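Local atomic coordinates of oligogalacturonate lyase (Yersinia enterocolitica subsp. enterocolitica, PDB entry 3PE7), a protein that cleaves short pectin-derived oligogalacturonates by beta-elimination in the cytoplasm, probably with the help of a bound manganese ion. Residues 9-14 and 68-73; 214-219 and 232-237; 237-242 and 255-260. One frame throughout, in Å; residues are numbered along the deposited sequence.

Contact 1: 9-14 and 68-73; sequences LTFDTY and NTQVAT
Gln70 lies flat against the ring of Phe11 while its backbone and its amide both reach Leu9, a join at the rim of a seven-bladed beta-propeller where the chain leaves one blade for its neighbour. Gln70 CG sits over the middle of the Phe11 ring, 3.5 Å from its centroid, in a CH-pi contact. Beyond it the amide continues over the same ring, the two planes only 15° apart, with OE1 3.4 Å from Phe11 CD1. The rotation of this amide is fixed by NE2, which donates to Leu9 O at 3.0 Å, in the carbonyl plane. In return Leu9 N gives a straight bond to Gln70 O (2.8 Å), so each residue both donates and accepts. The glutamine chain is fully extended past CG (chi2 -179°), which carries the amide from the ring centre out over its CG-CD1 side. Toward strand 71-74, Leu9 CD1 rests on Ala72 CB at 4.2 Å, and Leu65 of strand 61-66 touches both Leu9 and Phe11. Outside this shell, strand 71-74 pairs with strand 6-8, whereas Asp12 and Tyr14 already bond to strand 22-25 of the next sheet. Gln70 adopts left-handed backbone angles at the end of a turn, and Asp66 OD1 holds that turn by accepting from the backbone N atoms of Asn68 and Thr69.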
ATOM      1  N   LEU A   9      -1.971 -19.254  16.248  1.00 16.05           N
ATOM      2  CA  LEU A   9      -0.670 -18.607  16.226  1.00 15.41           C
ATOM      3  C   LEU A   9      -0.261 -18.193  17.621  1.00 15.12           C
ATOM      4  O   LEU A   9      -1.107 -17.814  18.428  1.00 15.28           O
ATOM      5  CB  LEU A   9      -0.693 -17.391  15.308  1.00 14.96           C
ATOM      6  CG  LEU A   9      -1.086 -17.642  13.853  1.00 15.82           C
ATOM      7  CD1 LEU A   9      -1.005 -16.328  13.116  1.00 14.55           C
ATOM      8  CD2 LEU A   9      -0.185 -18.676  13.212  1.00 16.45           C
ATOM      9  N   THR A  10       1.038 -18.235  17.877  1.00 14.91           N
ATOM     10  CA  THR A  10       1.595 -17.685  19.104  1.00 15.12           C
ATOM     11  C   THR A  10       1.990 -16.229  18.886  1.00 15.31           C
ATOM     12  O   THR A  10       2.543 -15.888  17.839  1.00 16.55           O
ATOM     13  CB  THR A  10       2.836 -18.497  19.538  1.00 16.06           C
ATOM     14  OG1 THR A  10       2.474 -19.859  19.762  1.00 17.13           O
ATOM     15  CG2 THR A  10       3.434 -17.939  20.798  1.00 17.51           C
ATOM     16  N   PHE A  11       1.662 -15.365  19.844  1.00 14.69           N
ATOM     17  CA  PHE A  11       2.009 -13.950  19.777  1.00 14.61           C
ATOM     18  C   PHE A  11       3.163 -13.756  20.748  1.00 15.62           C
ATOM     19  O   PHE A  11       3.014 -14.002  21.965  1.00 16.76           O
ATOM     20  CB  PHE A  11       0.835 -13.070  20.228  1.00 14.47           C
ATOM     21  CG  PHE A  11      -0.293 -12.941  19.227  1.00 12.73           C
ATOM     22  CD1 PHE A  11      -1.357 -12.082  19.503  1.00 14.53           C
ATOM     23  CD2 PHE A  11      -0.286 -13.642  18.014  1.00 12.08           C
ATOM     24  CE1 PHE A  11      -2.421 -11.932  18.619  1.00 13.44           C
ATOM     25  CE2 PHE A  11      -1.332 -13.512  17.112  1.00 11.91           C
ATOM     26  CZ  PHE A  11      -2.415 -12.642  17.398  1.00 13.97           C
ATOM     27  N   ASP A  12       4.305 -13.310  20.244  1.00 14.69           N
ATOM     28  CA  ASP A  12       5.494 -13.183  21.083  1.00 15.04           C
ATOM     29  C   ASP A  12       5.824 -11.719  21.365  1.00 15.16           C
ATOM     30  O   ASP A  12       6.179 -10.954  20.453  1.00 14.86           O
ATOM     31  CB  ASP A  12       6.678 -13.916  20.451  1.00 15.01           C
ATOM     32  CG  ASP A  12       6.456 -15.420  20.386  1.00 17.47           C
ATOM     33  OD1 ASP A  12       6.359 -16.041  21.457  1.00 21.37           O
ATOM     34  OD2 ASP A  12       6.376 -15.983  19.287  1.00 17.92           O
ATOM     35  N   THR A  13       5.700 -11.339  22.633  1.00 15.04           N
ATOM     36  CA  THR A  13       5.808  -9.940  23.053  1.00 16.01           C
ATOM     37  C   THR A  13       7.134  -9.672  23.774  1.00 16.04           C
ATOM     38  O   THR A  13       7.569 -10.472  24.614  1.00 16.33           O
ATOM     39  CB  THR A  13       4.643  -9.542  23.964  1.00 16.13           C
ATOM     40  OG1 THR A  13       3.406  -9.828  23.309  1.00 18.20           O
ATOM     41  CG2 THR A  13       4.689  -8.050  24.298  1.00 17.71           C
ATOM     42  N   TYR A  14       7.767  -8.557  23.421  1.00 15.13           N
ATOM     43  CA  TYR A  14       9.091  -8.185  23.930  1.00 14.83           C
ATOM     44  C   TYR A  14       9.265  -6.666  23.896  1.00 14.79           C
ATOM     45  O   TYR A  14       8.333  -5.936  23.563  1.00 14.86           O
ATOM     46  CB  TYR A  14      10.190  -8.873  23.104  1.00 15.00           C
ATOM     47  CG  TYR A  14      10.126  -8.599  21.623  1.00 15.27           C
ATOM     48  CD1 TYR A  14       9.155  -9.216  20.811  1.00 17.44           C
ATOM     49  CD2 TYR A  14      11.022  -7.729  21.027  1.00 13.72           C
ATOM     50  CE1 TYR A  14       9.100  -8.958  19.462  1.00 16.08           C
ATOM     51  CE2 TYR A  14      10.984  -7.485  19.681  1.00 14.66           C
ATOM     52  CZ  TYR A  14      10.017  -8.097  18.905  1.00 13.94           C
ATOM     53  OH  TYR A  14       9.977  -7.856  17.558  1.00 16.98           O
ATOM     54  N   ASN A  68      -7.837 -11.570  19.029  1.00 17.35           N
ATOM     55  CA  ASN A  68      -8.209 -11.934  20.391  1.00 18.35           C
ATOM     56  C   ASN A  68      -7.988 -13.421  20.626  1.00 18.37           C
ATOM     57  O   ASN A  68      -7.495 -13.849  21.668  1.00 19.37           O
ATOM     58  CB  ASN A  68      -9.667 -11.546  20.649  1.00 18.62           C
ATOM     59  CG  ASN A  68      -9.867 -10.042  20.712  1.00 19.71           C
ATOM     60  OD1 ASN A  68     -10.691  -9.490  19.989  1.00 22.40           O
ATOM     61  ND2 ASN A  68      -9.093  -9.370  21.548  1.00 21.83           N
ATOM     62  N   THR A  69      -8.306 -14.206  19.612  1.00 18.07           N
ATOM     63  CA  THR A  69      -8.311 -15.642  19.736  1.00 18.49           C
ATOM     64  C   THR A  69      -6.965 -16.226  19.272  1.00 17.44           C
ATOM     65  O   THR A  69      -6.596 -17.355  19.626  1.00 17.81           O
ATOM     66  CB  THR A  69      -9.533 -16.142  18.950  1.00 18.95           C
ATOM     67  OG1 THR A  69     -10.191 -17.200  19.646  1.00 25.30           O
ATOM     68  CG2 THR A  69      -9.213 -16.497  17.561  1.00 15.72           C
ATOM     69  N   GLN A  70      -6.235 -15.419  18.503  1.00 16.85           N
ATOM     70  CA  GLN A  70      -4.951 -15.783  17.881  1.00 15.66           C
ATOM     71  C   GLN A  70      -5.103 -16.904  16.854  1.00 15.18           C
ATOM     72  O   GLN A  70      -4.145 -17.576  16.529  1.00 15.95           O
ATOM     73  CB  GLN A  70      -3.866 -16.079  18.932  1.00 15.69           C
ATOM     74  CG  GLN A  70      -3.692 -14.890  19.869  1.00 15.64           C
ATOM     75  CD  GLN A  70      -2.637 -15.050  20.937  1.00 17.51           C
ATOM     76  OE1 GLN A  70      -2.574 -14.233  21.865  1.00 17.07           O
ATOM     77  NE2 GLN A  70      -1.807 -16.090  20.830  1.00 15.69           N
ATOM     78  N   VAL A  71      -6.312 -17.075  16.324  1.00 14.71           N
ATOM     79  CA  VAL A  71      -6.532 -18.049  15.264  1.00 14.62           C
ATOM     80  C   VAL A  71      -6.578 -17.374  13.906  1.00 13.75           C
ATOM     81  O   VAL A  71      -7.255 -16.361  13.737  1.00 13.72           O
ATOM     82  CB  VAL A  71      -7.827 -18.888  15.519  1.00 14.64           C
ATOM     83  CG1 VAL A  71      -8.150 -19.782  14.313  1.00 16.50           C
ATOM     84  CG2 VAL A  71      -7.669 -19.722  16.788  1.00 16.99           C
ATOM     85  N   ALA A  72      -5.822 -17.930  12.953  1.00 14.06           N
ATOM     86  CA  ALA A  72      -5.838 -17.473  11.565  1.00 13.26           C
ATOM     87  C   ALA A  72      -6.662 -18.437  10.716  1.00 13.48           C
ATOM     88  O   ALA A  72      -6.464 -19.656  10.768  1.00 13.84           O
ATOM     89  CB  ALA A  72      -4.433 -17.408  11.039  1.00 13.32           C
ATOM     90  N   THR A  73      -7.582 -17.897   9.934  1.00 12.59           N
ATOM     91  CA  THR A  73      -8.355 -18.720   9.014  1.00 12.01           C
ATOM     92  C   THR A  73      -7.848 -18.487   7.590  1.00 11.81           C
ATOM     93  O   THR A  73      -7.737 -17.344   7.156  1.00 11.90           O
ATOM     94  CB  THR A  73      -9.854 -18.374   9.102  1.00 11.99           C
ATOM     95  OG1 THR A  73     -10.300 -18.564  10.453  1.00 13.87           O
ATOM     96  CG2 THR A  73     -10.687 -19.281   8.146  1.00 13.75           C
TER

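Contact 2: 214-219 and 232-237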
ATOM      1  N   VAL A 214      10.761  11.867 -14.965  1.00 22.02           N
ATOM      2  CA  VAL A 214       9.354  12.099 -15.281  1.00 21.59           C
ATOM      3  C   VAL A 214       9.056  13.601 -15.340  1.00 21.37           C
ATOM      4  O   VAL A 214       9.571  14.373 -14.525  1.00 21.63           O
ATOM      5  CB  VAL A 214       8.385  11.349 -14.316  1.00 21.72           C
ATOM      6  CG1 VAL A 214       8.547   9.842 -14.474  1.00 21.82           C
ATOM      7  CG2 VAL A 214       8.598  11.756 -12.846  1.00 21.02           C
ATOM      8  N   ASP A 215       8.251  13.997 -16.325  1.00 20.91           N
ATOM      9  CA  ASP A 215       7.759  15.374 -16.453  1.00 20.71           C
ATOM     10  C   ASP A 215       7.140  15.881 -15.136  1.00 20.16           C
ATOM     11  O   ASP A 215       7.500  16.947 -14.624  1.00 19.79           O
ATOM     12  CB  ASP A 215       6.782  15.512 -17.651  1.00 21.26           C
ATOM     13  CG  ASP A 215       5.514  14.615 -17.539  1.00 22.09           C
ATOM     14  OD1 ASP A 215       4.512  14.944 -18.220  1.00 23.02           O
ATOM     15  OD2 ASP A 215       5.484  13.597 -16.805  1.00 20.88           O
ATOM     16  N   ALA A 216       6.233  15.087 -14.586  1.00 19.26           N
ATOM     17  CA  ALA A 216       5.633  15.358 -13.286  1.00 19.22           C
ATOM     18  C   ALA A 216       5.099  14.049 -12.762  1.00 18.96           C
ATOM     19  O   ALA A 216       4.494  13.264 -13.500  1.00 18.88           O
ATOM     20  CB  ALA A 216       4.510  16.393 -13.397  1.00 19.36           C
ATOM     21  N   ARG A 217       5.346  13.807 -11.482  1.00 18.66           N
ATOM     22  CA  ARG A 217       4.938  12.579 -10.856  1.00 18.54           C
ATOM     23  C   ARG A 217       3.422  12.498 -10.726  1.00 16.93           C
ATOM     24  O   ARG A 217       2.817  11.545 -11.169  1.00 16.48           O
ATOM     25  CB  ARG A 217       5.563  12.487  -9.470  1.00 18.75           C
ATOM     26  CG  ARG A 217       6.101  11.153  -9.133  1.00 24.48           C
ATOM     27  CD  ARG A 217       5.091  10.151  -8.677  1.00 26.76           C
ATOM     28  NE  ARG A 217       5.560   8.874  -9.147  1.00 30.67           N
ATOM     29  CZ  ARG A 217       5.285   7.682  -8.632  1.00 29.96           C
ATOM     30  NH1 ARG A 217       4.492   7.540  -7.580  1.00 31.73           N
ATOM     31  NH2 ARG A 217       5.814   6.618  -9.204  1.00 26.97           N
ATOM     32  N   MET A 218       2.817  13.516 -10.119  1.00 16.24           N
ATOM     33  CA  MET A 218       1.470  13.397  -9.570  1.00 14.76           C
ATOM     34  C   MET A 218       0.434  14.151 -10.400  1.00 14.01           C
ATOM     35  O   MET A 218       0.622  15.319 -10.738  1.00 14.94           O
ATOM     36  CB  MET A 218       1.430  13.924  -8.129  1.00 14.81           C
ATOM     37  CG  MET A 218       2.305  13.167  -7.130  1.00 16.17           C
ATOM     38  SD  MET A 218       2.519  14.140  -5.602  1.00 17.79           S
ATOM     39  CE  MET A 218       0.967  13.916  -4.802  1.00 24.85           C
ATOM     40  N   TRP A 219      -0.661  13.457 -10.688  1.00 13.69           N
ATOM     41  CA  TRP A 219      -1.750  13.981 -11.510  1.00 13.34           C
ATOM     42  C   TRP A 219      -3.101  13.719 -10.870  1.00 13.23           C
ATOM     43  O   TRP A 219      -3.262  12.798 -10.060  1.00 12.55           O
ATOM     44  CB  TRP A 219      -1.713  13.325 -12.901  1.00 13.70           C
ATOM     45  CG  TRP A 219      -0.455  13.685 -13.630  1.00 14.60           C
ATOM     46  CD1 TRP A 219       0.788  13.160 -13.415  1.00 15.01           C
ATOM     47  CD2 TRP A 219      -0.298  14.684 -14.648  1.00 14.16           C
ATOM     48  NE1 TRP A 219       1.699  13.749 -14.248  1.00 14.97           N
ATOM     49  CE2 TRP A 219       1.062  14.688 -15.017  1.00 15.22           C
ATOM     50  CE3 TRP A 219      -1.186  15.565 -15.302  1.00 14.45           C
ATOM     51  CZ2 TRP A 219       1.578  15.547 -16.003  1.00 15.95           C
ATOM     52  CZ3 TRP A 219      -0.668  16.423 -16.298  1.00 15.95           C
ATOM     53  CH2 TRP A 219       0.699  16.398 -16.629  1.00 15.22           C
ATOM     54  N   LYS A 232       1.273  19.421  -8.968  1.00 17.71           N
ATOM     55  CA  LYS A 232       2.203  20.543  -8.900  1.00 19.49           C
ATOM     56  C   LYS A 232       3.138  20.537 -10.098  1.00 19.72           C
ATOM     57  O   LYS A 232       3.304  19.507 -10.758  1.00 20.71           O
ATOM     58  CB  LYS A 232       3.012  20.516  -7.597  1.00 19.21           C
ATOM     59  CG  LYS A 232       4.215  19.575  -7.611  1.00 20.41           C
ATOM     60  CD  LYS A 232       4.890  19.504  -6.261  1.00 19.07           C
ATOM     61  CE  LYS A 232       5.575  20.821  -5.898  1.00 18.30           C
ATOM     62  NZ  LYS A 232       6.219  20.717  -4.531  1.00 18.79           N
ATOM     63  N   THR A 233       3.724  21.698 -10.372  1.00 20.35           N
ATOM     64  CA  THR A 233       4.875  21.782 -11.250  1.00 20.87           C
ATOM     65  C   THR A 233       6.120  21.575 -10.387  1.00 20.68           C
ATOM     66  O   THR A 233       6.336  22.296  -9.405  1.00 20.90           O
ATOM     67  CB  THR A 233       4.937  23.134 -11.960  1.00 21.51           C
ATOM     68  OG1 THR A 233       3.742  23.303 -12.729  1.00 23.53           O
ATOM     69  CG2 THR A 233       6.148  23.200 -12.888  1.00 21.69           C
ATOM     70  N   HIS A 234       6.918  20.571 -10.745  1.00 20.90           N
ATOM     71  CA  HIS A 234       8.182  20.303 -10.061  1.00 20.73           C
ATOM     72  C   HIS A 234       9.111  21.501 -10.204  1.00 22.06           C
ATOM     73  O   HIS A 234       9.276  22.049 -11.306  1.00 21.94           O
ATOM     74  CB  HIS A 234       8.892  19.089 -10.669  1.00 20.68           C
ATOM     75  CG  HIS A 234       8.244  17.768 -10.375  1.00 19.92           C
ATOM     76  ND1 HIS A 234       8.973  16.630 -10.095  1.00 19.42           N
ATOM     77  CD2 HIS A 234       6.940  17.398 -10.338  1.00 18.90           C
ATOM     78  CE1 HIS A 234       8.146  15.616  -9.900  1.00 17.32           C
ATOM     79  NE2 HIS A 234       6.908  16.055 -10.042  1.00 17.96           N
ATOM     80  N   ALA A 235       9.713  21.905  -9.095  1.00 21.97           N
ATOM     81  CA  ALA A 235      10.794  22.873  -9.155  1.00 22.29           C
ATOM     82  C   ALA A 235      12.001  22.210  -9.776  1.00 22.33           C
ATOM     83  O   ALA A 235      12.057  20.971  -9.920  1.00 21.96           O
ATOM     84  CB  ALA A 235      11.122  23.414  -7.772  1.00 21.92           C
ATOM     85  N   GLU A 236      12.975  23.031 -10.159  1.00 23.16           N
ATOM     86  CA  GLU A 236      14.186  22.516 -10.770  1.00 23.73           C
ATOM     87  C   GLU A 236      14.896  21.585  -9.802  1.00 22.56           C
ATOM     88  O   GLU A 236      15.131  21.948  -8.645  1.00 23.42           O
ATOM     89  CB  GLU A 236      15.115  23.669 -11.180  1.00 24.74           C
ATOM     90  CG  GLU A 236      16.211  23.246 -12.137  1.00 28.03           C
ATOM     91  CD  GLU A 236      15.668  22.723 -13.455  1.00 33.06           C
ATOM     92  OE1 GLU A 236      16.299  21.808 -14.040  1.00 35.84           O
ATOM     93  OE2 GLU A 236      14.609  23.223 -13.907  1.00 36.52           O
ATOM     94  N   GLY A 237      15.230  20.391 -10.282  1.00 21.51           N
ATOM     95  CA  GLY A 237      15.867  19.361  -9.453  1.00 20.77           C
ATOM     96  C   GLY A 237      14.961  18.637  -8.456  1.00 19.16           C
ATOM     97  O   GLY A 237      15.452  17.845  -7.654  1.00 18.93           O
TER
HETATM   98  O   HOH W   1       6.587  19.336 -13.564  1.00 20.09           O
HETATM   99  O   HOH W   2       4.396  15.518  -8.893  1.00 22.78           O
HETATM  100  O   HOH W   3       2.608  16.957  -9.994  1.00 23.39           O
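His234 NE2 is gripped by two partners, the backbone N of Arg217 and a water. The Arg217 N to His234 NE2 bond is 3.1 Å long and nearly straight at 172°, yet Arg217 N stands 36° out of the imidazole plane, so the ring is tilted against the chain it accepts from. Water 2 lies 2.8 Å from the same His234 NE2. The same water accepts from Met218 N at 2.8 Å, so that the imidazole nitrogen is tied to two successive backbone amides, one directly and one through solvent. The other ring nitrogen, ND1, bonds to the backbone O of Glu238; with NE2 accepting from Arg217, this is consistent with the ring proton sitting on ND1. The two nitrogens together fix the rotation of the imidazole. His234 CG lies beside its own backbone N (chi1 -71°), which sends the ring across to 214-219, where Ala216 CB approaches CD2 and Arg217 CB meets the edge in plane.

Two more waters complete the seam. Water 1 donates to Asp215 O at 2.8 Å and takes the N-H of His234, while water 3 donates to Met218 O at 2.7 Å and accepts from Lys232 N. Behind this layer, Trp219 NE1 donates to Ala216 O from above the carbonyl plane, and its indole stacks on His207. The guanidinium of Arg217 leads off to Glu208 and Glu243. Here the paired strands 218-222 and 229-230, the last two of one blade, give way to the link into the next, a surface junction between neighbouring blades of the beta-propeller, in which one histidine and bridging waters join the chain segments.

Contact 3: 237-242 and 255-260; sequences GESCTH and VSYLKG
Ser256 OG donates to Glu238 OE1 at 2.7 Å, the shortest bond between the two strands. The oxygen is met on its anti side, 25° out of the carboxylate plane, and also takes a salt bridge from Lys232 NZ; OE2 accepts from Ala235 N, so the carboxylate is held at both oxygens. Full extension of the glutamate, with CG anti to the backbone N (chi1 -179°), slants it over the sheet to Ser256, which pairs with Cys240 two residues on.

Backbone bonds run in reciprocal pairs between Ser239 and Tyr257 and between Thr241 and Val255, the tightest being Val255 N to Thr241 O at 2.8 Å. Lys259 N to Gly237 O, 2.9 Å, extends the pairing past the strand ends. Between these pairs, Glu238 faces Leu258 and Cys240 faces Ser256 as non-hydrogen-bonded pairs; Leu258 CD2 folds back to 3.7 Å from Glu238 CB.

On the other face the ring of Tyr257 leans across the strands. Its CG stands between backbone N and carbonyl carbon (chi1 59°), which brings the ring over Ser239: Ser239 CB lies over one face of the Tyr257 ring, offset toward its rim, 3.7 Å from the centroid, a CH-pi contact. Thr241 CG2 comes to the ring edge, and Arg264 adds a cation-pi contact. Ser239 OG bonds to His211. Farther along, Val255 CG2 lies 3.9 Å from His242 ND1. This is the antiparallel hairpin 238-245/252-258 that opens a four-stranded propeller blade, with the side chain of His242 about 8 Å from the bound manganese ion.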
ATOM      1  N   GLY A 237      15.230  20.391 -10.282  1.00 21.51           N
ATOM      2  CA  GLY A 237      15.867  19.361  -9.453  1.00 20.77           C
ATOM      3  C   GLY A 237      14.961  18.637  -8.456  1.00 19.16           C
ATOM      4  O   GLY A 237      15.452  17.845  -7.654  1.00 18.93           O
ATOM      5  N   GLU A 238      13.654  18.906  -8.507  1.00 18.39           N
ATOM      6  CA  GLU A 238      12.698  18.346  -7.519  1.00 17.47           C
ATOM      7  C   GLU A 238      12.151  17.000  -7.960  1.00 16.71           C
ATOM      8  O   GLU A 238      11.715  16.835  -9.117  1.00 15.77           O
ATOM      9  CB  GLU A 238      11.541  19.307  -7.242  1.00 17.45           C
ATOM     10  CG  GLU A 238      10.541  18.759  -6.190  1.00 17.97           C
ATOM     11  CD  GLU A 238       9.359  19.671  -5.890  1.00 19.90           C
ATOM     12  OE1 GLU A 238       8.693  19.412  -4.858  1.00 18.45           O
ATOM     13  OE2 GLU A 238       9.086  20.618  -6.662  1.00 18.46           O
ATOM     14  N   SER A 239      12.188  16.048  -7.024  1.00 15.73           N
ATOM     15  CA  SER A 239      11.555  14.740  -7.169  1.00 15.41           C
ATOM     16  C   SER A 239      10.398  14.699  -6.177  1.00 14.30           C
ATOM     17  O   SER A 239      10.496  15.287  -5.095  1.00 14.77           O
ATOM     18  CB  SER A 239      12.542  13.615  -6.828  1.00 15.94           C
ATOM     19  OG  SER A 239      13.576  13.515  -7.806  1.00 16.57           O
ATOM     20  N   CYS A 240       9.308  14.050  -6.572  1.00 13.99           N
ATOM     21  CA  CYS A 240       8.129  13.876  -5.731  1.00 14.67           C
ATOM     22  C   CYS A 240       7.726  12.400  -5.763  1.00 14.89           C
ATOM     23  O   CYS A 240       7.659  11.787  -6.832  1.00 15.63           O
ATOM     24  CB  CYS A 240       6.972  14.738  -6.234  1.00 14.83           C
ATOM     25  SG  CYS A 240       7.338  16.498  -6.333  1.00 15.53           S
ATOM     26  N   THR A 241       7.446  11.820  -4.601  1.00 13.57           N
ATOM     27  CA  THR A 241       7.206  10.388  -4.543  1.00 13.52           C
ATOM     28  C   THR A 241       6.363  10.090  -3.310  1.00 12.43           C
ATOM     29  O   THR A 241       6.047  11.027  -2.536  1.00 12.10           O
ATOM     30  CB  THR A 241       8.563   9.609  -4.513  1.00 14.75           C
ATOM     31  OG1 THR A 241       8.320   8.199  -4.631  1.00 18.44           O
ATOM     32  CG2 THR A 241       9.352   9.931  -3.254  1.00 14.08           C
ATOM     33  N   HIS A 242       6.007   8.809  -3.138  1.00 12.83           N
ATOM     34  CA  HIS A 242       5.314   8.327  -1.936  1.00 12.83           C
ATOM     35  C   HIS A 242       3.947   8.959  -1.737  1.00 12.13           C
ATOM     36  O   HIS A 242       3.470   9.064  -0.601  1.00 11.44           O
ATOM     37  CB  HIS A 242       6.172   8.544  -0.678  1.00 13.54           C
ATOM     38  CG  HIS A 242       7.500   7.846  -0.725  1.00 16.84           C
ATOM     39  ND1 HIS A 242       8.408   7.906   0.311  1.00 19.02           N
ATOM     40  CD2 HIS A 242       8.063   7.061  -1.676  1.00 19.10           C
ATOM     41  CE1 HIS A 242       9.491   7.224  -0.019  1.00 17.48           C
ATOM     42  NE2 HIS A 242       9.302   6.690  -1.216  1.00 20.21           N
ATOM     43  N   VAL A 255       6.173  13.083  -0.614  1.00 10.46           N
ATOM     44  CA  VAL A 255       7.521  13.387  -0.160  1.00 10.43           C
ATOM     45  C   VAL A 255       8.263  14.109  -1.284  1.00 11.19           C
ATOM     46  O   VAL A 255       8.158  13.719  -2.460  1.00 11.36           O
ATOM     47  CB  VAL A 255       8.259  12.109   0.249  1.00 10.65           C
ATOM     48  CG1 VAL A 255       9.742  12.382   0.535  1.00 10.16           C
ATOM     49  CG2 VAL A 255       7.616  11.529   1.484  1.00  9.97           C
ATOM     50  N   SER A 256       8.988  15.157  -0.920  1.00 11.52           N
ATOM     51  CA  SER A 256       9.723  15.966  -1.884  1.00 12.35           C
ATOM     52  C   SER A 256      11.208  16.038  -1.514  1.00 12.82           C
ATOM     53  O   SER A 256      11.569  16.158  -0.344  1.00 13.07           O
ATOM     54  CB  SER A 256       9.138  17.381  -1.921  1.00 12.82           C
ATOM     55  OG  SER A 256       9.920  18.239  -2.751  1.00 15.75           O
ATOM     56  N   TYR A 257      12.068  16.003  -2.515  1.00 13.29           N
ATOM     57  CA  TYR A 257      13.482  16.284  -2.271  1.00 14.98           C
ATOM     58  C   TYR A 257      14.126  16.884  -3.517  1.00 15.50           C
ATOM     59  O   TYR A 257      13.558  16.813  -4.603  1.00 15.43           O
ATOM     60  CB  TYR A 257      14.219  15.030  -1.789  1.00 15.07           C
ATOM     61  CG  TYR A 257      14.174  13.837  -2.731  1.00 17.32           C
ATOM     62  CD1 TYR A 257      15.203  13.606  -3.648  1.00 18.91           C
ATOM     63  CD2 TYR A 257      13.117  12.917  -2.677  1.00 19.07           C
ATOM     64  CE1 TYR A 257      15.169  12.492  -4.504  1.00 18.97           C
ATOM     65  CE2 TYR A 257      13.080  11.806  -3.527  1.00 18.44           C
ATOM     66  CZ  TYR A 257      14.105  11.603  -4.431  1.00 20.36           C
ATOM     67  OH  TYR A 257      14.065  10.495  -5.266  1.00 22.68           O
ATOM     68  N   LEU A 258      15.307  17.473  -3.332  1.00 16.04           N
ATOM     69  CA  LEU A 258      16.000  18.197  -4.400  1.00 15.89           C
ATOM     70  C   LEU A 258      17.349  17.566  -4.658  1.00 15.77           C
ATOM     71  O   LEU A 258      18.029  17.143  -3.724  1.00 15.26           O
ATOM     72  CB  LEU A 258      16.209  19.656  -4.006  1.00 16.44           C
ATOM     73  CG  LEU A 258      14.991  20.546  -3.792  1.00 18.74           C
ATOM     74  CD1 LEU A 258      15.436  21.896  -3.183  1.00 19.95           C
ATOM     75  CD2 LEU A 258      14.246  20.740  -5.115  1.00 18.02           C
ATOM     76  N   LYS A 259      17.733  17.499  -5.930  1.00 16.10           N
ATOM     77  CA  LYS A 259      19.083  17.070  -6.261  1.00 16.45           C
ATOM     78  C   LYS A 259      20.074  17.999  -5.546  1.00 15.39           C
ATOM     79  O   LYS A 259      19.852  19.201  -5.465  1.00 15.17           O
ATOM     80  CB  LYS A 259      19.286  17.087  -7.779  1.00 17.24           C
ATOM     81  CG  LYS A 259      20.614  16.478  -8.246  1.00 21.51           C
ATOM     82  CD  LYS A 259      20.472  15.858  -9.633  1.00 26.47           C
ATOM     83  CE  LYS A 259      21.828  15.415 -10.197  1.00 30.01           C
ATOM     84  NZ  LYS A 259      22.623  16.579 -10.726  1.00 30.99           N
ATOM     85  N   GLY A 260      21.141  17.424  -4.996  1.00 14.90           N
ATOM     86  CA  GLY A 260      22.169  18.208  -4.318  1.00 13.91           C
ATOM     87  C   GLY A 260      22.048  18.244  -2.806  1.00 14.04           C
ATOM     88  O   GLY A 260      22.911  18.788  -2.124  1.00 14.91           O
TER

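Contacts 2 and 3 adjoin, with centres about 9 Å apart and Gly237 shared, whereas contact 1 lies on the opposite side of the propeller, about 40 Å from contact 3 between centres. Contact 3 is regular sheet within a blade, partly buried and built on direct backbone bonds. Contact 2 is a surface junction leading into that blade, where a histidine and waters replace strand pairing; His234 NE2 also packs on Cys240 SG. Contact 1, partly buried like contact 3, also joins different blades, but with a glutamine laid on an aromatic ring and two direct bonds. The side chains of His242 and Arg217 lie about 8 and 11 Å from the manganese ion, while Ala72 lies nearer a calcium site.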